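Local coordinates for Alpha/beta hydrolase fold-3 domain protein (Sulfolobus islandicus, PDB 5LK6) that probably hydrolyses carboxylic ester bonds as a thermostable esterase or lipase of the alpha/beta hydrolase fold, at residues A[16-21]-A[25-30]; A[271-276]-A[281-286]. One frame throughout, in Å; residues are numbered along the deposited sequence.

Contact 1 (A[16-21]-A[25-30])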
loop_
_atom_site.group_PDB
_atom_site.type_symbol
_atom_site.label_atom_id
_atom_site.label_comp_id
_atom_site.label_asym_id
_atom_site.label_seq_id
_atom_site.Cartn_x
_atom_site.Cartn_y
_atom_site.Cartn_z
ATOM N N ILE A 16 -23.425 -10.529 -0.598
ATOM C CA ILE A 16 -24.132 -9.267 -0.665
ATOM C C ILE A 16 -24.694 -8.867 0.691
ATOM O O ILE A 16 -25.049 -9.702 1.533
ATOM C CB ILE A 16 -25.302 -9.335 -1.719
ATOM C CG1 ILE A 16 -25.694 -7.907 -2.263
ATOM C CG2 ILE A 16 -26.497 -10.163 -1.176
ATOM C CD1 ILE A 16 -24.598 -7.013 -2.911
ATOM N N VAL A 17 -24.807 -7.569 0.880
ATOM C CA VAL A 17 -25.640 -7.043 1.937
ATOM C C VAL A 17 -26.791 -6.328 1.226
ATOM O O VAL A 17 -26.550 -5.314 0.550
ATOM C CB VAL A 17 -24.874 -6.094 2.853
ATOM C CG1 VAL A 17 -25.790 -5.635 3.962
ATOM C CG2 VAL A 17 -23.651 -6.784 3.423
ATOM N N PRO A 18 -28.033 -6.861 1.357
ATOM C CA PRO A 18 -29.202 -6.350 0.571
ATOM C C PRO A 18 -29.782 -5.031 1.064
ATOM O O PRO A 18 -30.975 -4.966 1.331
ATOM C CB PRO A 18 -30.233 -7.480 0.703
ATOM C CG PRO A 18 -29.901 -8.116 2.045
ATOM C CD PRO A 18 -28.411 -7.986 2.261
ATOM N N ILE A 19 -28.945 -3.995 1.145
ATOM C CA ILE A 19 -29.297 -2.632 1.579
ATOM C C ILE A 19 -30.447 -2.092 0.737
ATOM O O ILE A 19 -30.441 -2.213 -0.495
ATOM C CB ILE A 19 -28.101 -1.674 1.350
ATOM C CG1 ILE A 19 -26.869 -2.060 2.171
ATOM C CG2 ILE A 19 -28.456 -0.220 1.606
ATOM C CD1 ILE A 19 -27.162 -2.261 3.620
ATOM N N GLY A 20 -31.442 -1.509 1.397
ATOM C CA GLY A 20 -32.634 -1.041 0.702
ATOM C C GLY A 20 -33.598 -2.096 0.151
ATOM O O GLY A 20 -34.561 -1.694 -0.449
ATOM N N LYS A 21 -33.344 -3.411 0.309
ATOM C CA LYS A 21 -34.283 -4.498 -0.067
ATOM C C LYS A 21 -34.690 -5.329 1.139
ATOM O O LYS A 21 -35.327 -6.361 0.994
ATOM C CB LYS A 21 -33.676 -5.487 -1.106
ATOM C CG LYS A 21 -33.121 -4.894 -2.406
ATOM C CD LYS A 21 -34.198 -4.173 -3.230
ATOM C CE LYS A 21 -33.616 -3.466 -4.453
ATOM N NZ LYS A 21 -34.536 -2.363 -4.859
ATOM N N ASP A 25 -32.933 -4.012 10.569
ATOM C CA ASP A 25 -32.428 -5.110 11.391
ATOM C C ASP A 25 -31.949 -6.286 10.592
ATOM O O ASP A 25 -30.992 -6.911 10.978
ATOM C CB ASP A 25 -33.493 -5.647 12.322
ATOM C CG ASP A 25 -33.497 -4.983 13.619
ATOM O OD1 ASP A 25 -33.404 -3.728 13.647
ATOM O OD2 ASP A 25 -33.620 -5.744 14.613
ATOM N N GLU A 26 -32.684 -6.650 9.544
ATOM C CA GLU A 26 -32.267 -7.720 8.673
ATOM C C GLU A 26 -30.875 -7.409 8.097
ATOM O O GLU A 26 -30.037 -8.302 8.089
ATOM C CB GLU A 26 -33.310 -8.043 7.588
ATOM C CG GLU A 26 -34.477 -8.945 8.064
ATOM C CD GLU A 26 -35.890 -8.720 7.399
ATOM O OE1 GLU A 26 -36.030 -8.006 6.333
ATOM O OE2 GLU A 26 -36.877 -9.309 7.963
ATOM N N VAL A 27 -30.591 -6.163 7.684
ATOM C CA VAL A 27 -29.259 -5.859 7.102
ATOM C C VAL A 27 -28.153 -5.744 8.152
ATOM O O VAL A 27 -27.011 -6.108 7.911
ATOM C CB VAL A 27 -29.220 -4.659 6.140
ATOM C CG1 VAL A 27 -30.110 -4.897 4.932
ATOM C CG2 VAL A 27 -29.552 -3.367 6.835
ATOM N N ARG A 28 -28.492 -5.255 9.317
ATOM C CA ARG A 28 -27.556 -5.309 10.418
ATOM C C ARG A 28 -27.144 -6.745 10.707
ATOM O O ARG A 28 -25.954 -6.979 10.877
ATOM C CB ARG A 28 -28.141 -4.671 11.661
ATOM C CG ARG A 28 -28.148 -3.173 11.529
ATOM C CD ARG A 28 -28.918 -2.487 12.650
ATOM N NE ARG A 28 -28.790 -1.048 12.489
ATOM C CZ ARG A 28 -29.471 -0.137 13.142
ATOM N NH1 ARG A 28 -30.377 -0.472 14.037
ATOM N NH2 ARG A 28 -29.235 1.137 12.869
ATOM N N LYS A 29 -28.110 -7.679 10.713
ATOM C CA LYS A 29 -27.822 -9.057 11.049
ATOM C C LYS A 29 -26.924 -9.614 9.939
ATOM O O LYS A 29 -25.832 -10.170 10.228
ATOM C CB LYS A 29 -29.099 -9.896 11.401
ATOM C CG LYS A 29 -28.999 -11.457 11.397
ATOM C CD LYS A 29 -29.551 -12.239 12.644
ATOM C CE LYS A 29 -31.074 -12.194 12.887
ATOM N NZ LYS A 29 -31.799 -13.367 12.308
ATOM N N ILE A 30 -27.317 -9.420 8.685
ATOM C CA ILE A 30 -26.526 -9.969 7.571
ATOM C C ILE A 30 -25.066 -9.434 7.571
ATOM O O ILE A 30 -24.134 -10.227 7.364
ATOM C CB ILE A 30 -27.211 -9.757 6.207
ATOM C CG1 ILE A 30 -28.464 -10.621 6.148
ATOM C CG2 ILE A 30 -26.254 -10.099 5.055
ATOM C CD1 ILE A 30 -29.358 -10.304 4.972
#
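V27, in the first turn of helix 24-36, points its CB at the loop 16-21 and meets three successive residues there, V17, P18 and I19. The branch carbon itself lies under two methyls: V27 CB is 4.0 Å from I19 CD1 and 4.2 Å from V17 CG1, and both side chains cross that of V27 at about a right angle. Beyond it the two tips part. CG1, trans to the carbonyl carbon of V27 (chi1 -62°), meets the backbone of the loop, 3.7 Å from P18 O, whereas CG2 turns to I19 and stands 4.2 Å from I19 CD1.

One helical turn on, I30 takes the CG-CD edge of the proline. Its CD1 is 3.7 Å from P18 CD, with CG of the same ring equally near, while its shorter branch goes to the backbone and places I30 CG2 3.7 Å from I16 O. V27 and I30, spaced i and i+3 on the helix, thus share P18, the first mainly at its carbonyl and the second at its ring.

The loop keeps its shape through its own bonds. P18 is the centre of an inverse gamma turn closed by I19 N and V17 O, and a type II beta turn from P18 to K21 overlaps it, with G20 at positive phi and K21 N bonded to P18 O. Beyond the two segments I19 packs against W205 and F206 of helix 200-210, V17 touches F197, and R28 of the helix makes a salt bridge with E115. No hydrogen bond joins the two segments. Their association therefore rests on shape and apolar burial, with aliphatic branches set against one another and against carbonyl oxygens, consistent with an N-terminal element of the cap held by hydrophobic packing.

Contact 2 (A[271-276]-A[281-286]); sequences NVIHGF and PLIEQG
This is a buried, mainly apolar contact in which V272, I273 and F276, from the short strand 272-273 and the turn after it, pack against I283, just ahead of the C-terminal helix 285-302, and against Q285 and G286 at its beginning. F276 has the broadest interface. Its ring presents an edge to the helix backbone, with CD2 3.5 Å from G286 N and CE2 3.7 Å from Q285 O, while one face is met, toward its rim, by the CG2 methyl of V272, four residues earlier. CG of F276 lies between the backbone N and the carbonyl carbon (chi1 74°), which turns the ring back beneath V272. At the root of the side chain, F276 CB touches I283 CG2 at 3.9 Å.

The side chains of V272 and Q285 run alongside one another, pointing opposite ways. V272 CG1 sits 3.6 Å from Q285 CD, so a methyl rests against the amide group. The glutamine is bent at chi2 (88°), and its NE2 continues to a water at 3.2 Å, which is also 2.7 Å from N271 OD1. NE2 has a further hydrogen bond to D4, and N271 ND2 bonds to P2 O, so polar groups at this end of the contact meet the N terminus. I7 of helix 5-12 touches V272, I273 and I283, while L258 and V264 of the second subunit pack on N271 and Q285, respectively.

Between the apolar residues, the type II turn I273-F276 carries H274, whose ND1 is hydrogen-bonded to D244 and whose side chain touches S151. The arrangement is that of the histidine loop of alpha/beta hydrolases, set between the last strand and the C-terminal helix, with H274 the probable base of a Ser-His-Asp catalytic triad.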
loop_
_atom_site.group_PDB
_atom_site.type_symbol
_atom_site.label_atom_id
_atom_site.label_comp_id
_atom_site.label_asym_id
_atom_site.label_seq_id
_atom_site.Cartn_x
_atom_site.Cartn_y
_atom_site.Cartn_z
ATOM N N ASN A 271 -7.953 -4.028 -8.406
ATOM C CA ASN A 271 -8.647 -5.291 -8.574
ATOM C C ASN A 271 -9.679 -5.653 -7.452
ATOM O O ASN A 271 -10.177 -6.777 -7.462
ATOM C CB ASN A 271 -7.641 -6.440 -8.726
ATOM C CG ASN A 271 -6.420 -6.063 -9.569
ATOM O OD1 ASN A 271 -5.266 -5.990 -9.092
ATOM N ND2 ASN A 271 -6.672 -5.824 -10.822
ATOM N N VAL A 272 -9.984 -4.726 -6.528
ATOM C CA VAL A 272 -10.852 -5.016 -5.393
ATOM C C VAL A 272 -11.990 -4.031 -5.247
ATOM O O VAL A 272 -12.093 -2.996 -5.961
ATOM C CB VAL A 272 -10.093 -5.073 -4.043
ATOM C CG1 VAL A 272 -8.981 -6.123 -4.086
ATOM C CG2 VAL A 272 -9.571 -3.709 -3.642
ATOM N N ILE A 273 -12.855 -4.369 -4.307
ATOM C CA ILE A 273 -14.117 -3.686 -4.116
ATOM C C ILE A 273 -14.139 -2.932 -2.799
ATOM O O ILE A 273 -13.302 -3.113 -1.927
ATOM C CB ILE A 273 -15.276 -4.675 -4.136
ATOM C CG1 ILE A 273 -15.050 -5.852 -3.184
ATOM C CG2 ILE A 273 -15.453 -5.217 -5.540
ATOM C CD1 ILE A 273 -16.317 -6.541 -2.756
ATOM N N HIS A 274 -15.098 -2.048 -2.695
ATOM C CA HIS A 274 -15.349 -1.371 -1.437
ATOM C C HIS A 274 -15.511 -2.351 -0.298
ATOM O O HIS A 274 -16.067 -3.380 -0.470
ATOM C CB HIS A 274 -16.640 -0.573 -1.556
ATOM C CG HIS A 274 -16.811 0.440 -0.480
ATOM N ND1 HIS A 274 -16.173 1.660 -0.505
ATOM C CD2 HIS A 274 -17.546 0.416 0.648
ATOM C CE1 HIS A 274 -16.527 2.354 0.551
ATOM N NE2 HIS A 274 -17.359 1.621 1.268
ATOM N N GLY A 275 -15.044 -2.007 0.881
ATOM C CA GLY A 275 -15.261 -2.831 2.086
ATOM C C GLY A 275 -14.333 -4.033 2.255
ATOM O O GLY A 275 -14.530 -4.815 3.177
ATOM N N PHE A 276 -13.330 -4.173 1.396
ATOM C CA PHE A 276 -12.499 -5.352 1.369
ATOM C C PHE A 276 -11.708 -5.669 2.673
ATOM O O PHE A 276 -11.396 -6.822 2.900
ATOM C CB PHE A 276 -11.575 -5.394 0.104
ATOM C CG PHE A 276 -10.390 -4.441 0.122
ATOM C CD1 PHE A 276 -10.537 -3.097 -0.178
ATOM C CD2 PHE A 276 -9.108 -4.919 0.349
ATOM C CE1 PHE A 276 -9.467 -2.241 -0.180
ATOM C CE2 PHE A 276 -8.012 -4.057 0.360
ATOM C CZ PHE A 276 -8.199 -2.705 0.099
ATOM N N PRO A 281 -10.271 -12.344 5.321
ATOM C CA PRO A 281 -9.992 -13.771 5.100
ATOM C C PRO A 281 -10.295 -14.270 3.706
ATOM O O PRO A 281 -9.639 -15.172 3.247
ATOM C CB PRO A 281 -10.890 -14.493 6.118
ATOM C CG PRO A 281 -11.329 -13.463 7.074
ATOM C CD PRO A 281 -11.361 -12.177 6.301
ATOM N N LEU A 282 -11.285 -13.691 3.052
ATOM C CA LEU A 282 -11.643 -14.039 1.677
ATOM C C LEU A 282 -10.901 -13.203 0.629
ATOM O O LEU A 282 -10.839 -13.564 -0.509
ATOM C CB LEU A 282 -13.144 -13.782 1.489
ATOM C CG LEU A 282 -14.209 -14.842 1.784
ATOM C CD1 LEU A 282 -13.705 -15.957 2.694
ATOM C CD2 LEU A 282 -15.484 -14.174 2.329
ATOM N N ILE A 283 -10.427 -12.031 1.000
ATOM C CA ILE A 283 -9.840 -11.079 0.054
ATOM C C ILE A 283 -8.476 -10.731 0.644
ATOM O O ILE A 283 -8.366 -9.803 1.448
ATOM C CB ILE A 283 -10.770 -9.828 -0.084
ATOM C CG1 ILE A 283 -12.128 -10.239 -0.606
ATOM C CG2 ILE A 283 -10.182 -8.810 -1.019
ATOM C CD1 ILE A 283 -13.101 -9.088 -0.842
ATOM N N GLU A 284 -7.476 -11.532 0.296
ATOM C CA GLU A 284 -6.105 -11.424 0.821
ATOM C C GLU A 284 -5.582 -9.967 0.807
ATOM O O GLU A 284 -4.875 -9.552 1.715
ATOM C CB GLU A 284 -5.153 -12.459 0.087
ATOM C CG GLU A 284 -3.580 -12.332 0.161
ATOM C CD GLU A 284 -2.876 -13.077 1.349
ATOM O OE1 GLU A 284 -3.617 -13.695 2.185
ATOM O OE2 GLU A 284 -1.579 -13.051 1.453
ATOM N N GLN A 285 -5.963 -9.167 -0.173
ATOM C CA GLN A 285 -5.444 -7.802 -0.262
ATOM C C GLN A 285 -5.806 -7.003 0.987
ATOM O O GLN A 285 -5.110 -6.065 1.356
ATOM C CB GLN A 285 -5.964 -7.044 -1.508
ATOM C CG GLN A 285 -5.567 -7.558 -2.886
ATOM C CD GLN A 285 -6.505 -8.588 -3.417
ATOM O OE1 GLN A 285 -7.163 -9.285 -2.666
ATOM N NE2 GLN A 285 -6.540 -8.736 -4.720
ATOM N N GLY A 286 -6.915 -7.356 1.607
ATOM C CA GLY A 286 -7.280 -6.791 2.886
ATOM C C GLY A 286 -6.226 -6.932 3.971
ATOM O O GLY A 286 -5.971 -5.974 4.732
HETATM O O HOH W 1 -4.711 -6.997 -6.694
#

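From the N terminus, the chain leaves helix 5-12 and closes contact 1 almost at once, where the loop 16-21 folds back on helix 24-36. The central sheet and its crossing helices follow, and contact 2 closes a second short loop near the other end, between strand 272-273 and helix 285-302. The two are in series, neither nested nor crossed, with centres about 20 Å apart and nearest atoms about 8 Å apart. They do not touch, yet F197 packs on V17 of contact 1 and on I273 of contact 2. Helix 5-12 also joins the ends of the chain: it covers contact 2 and leads into the loop of contact 1.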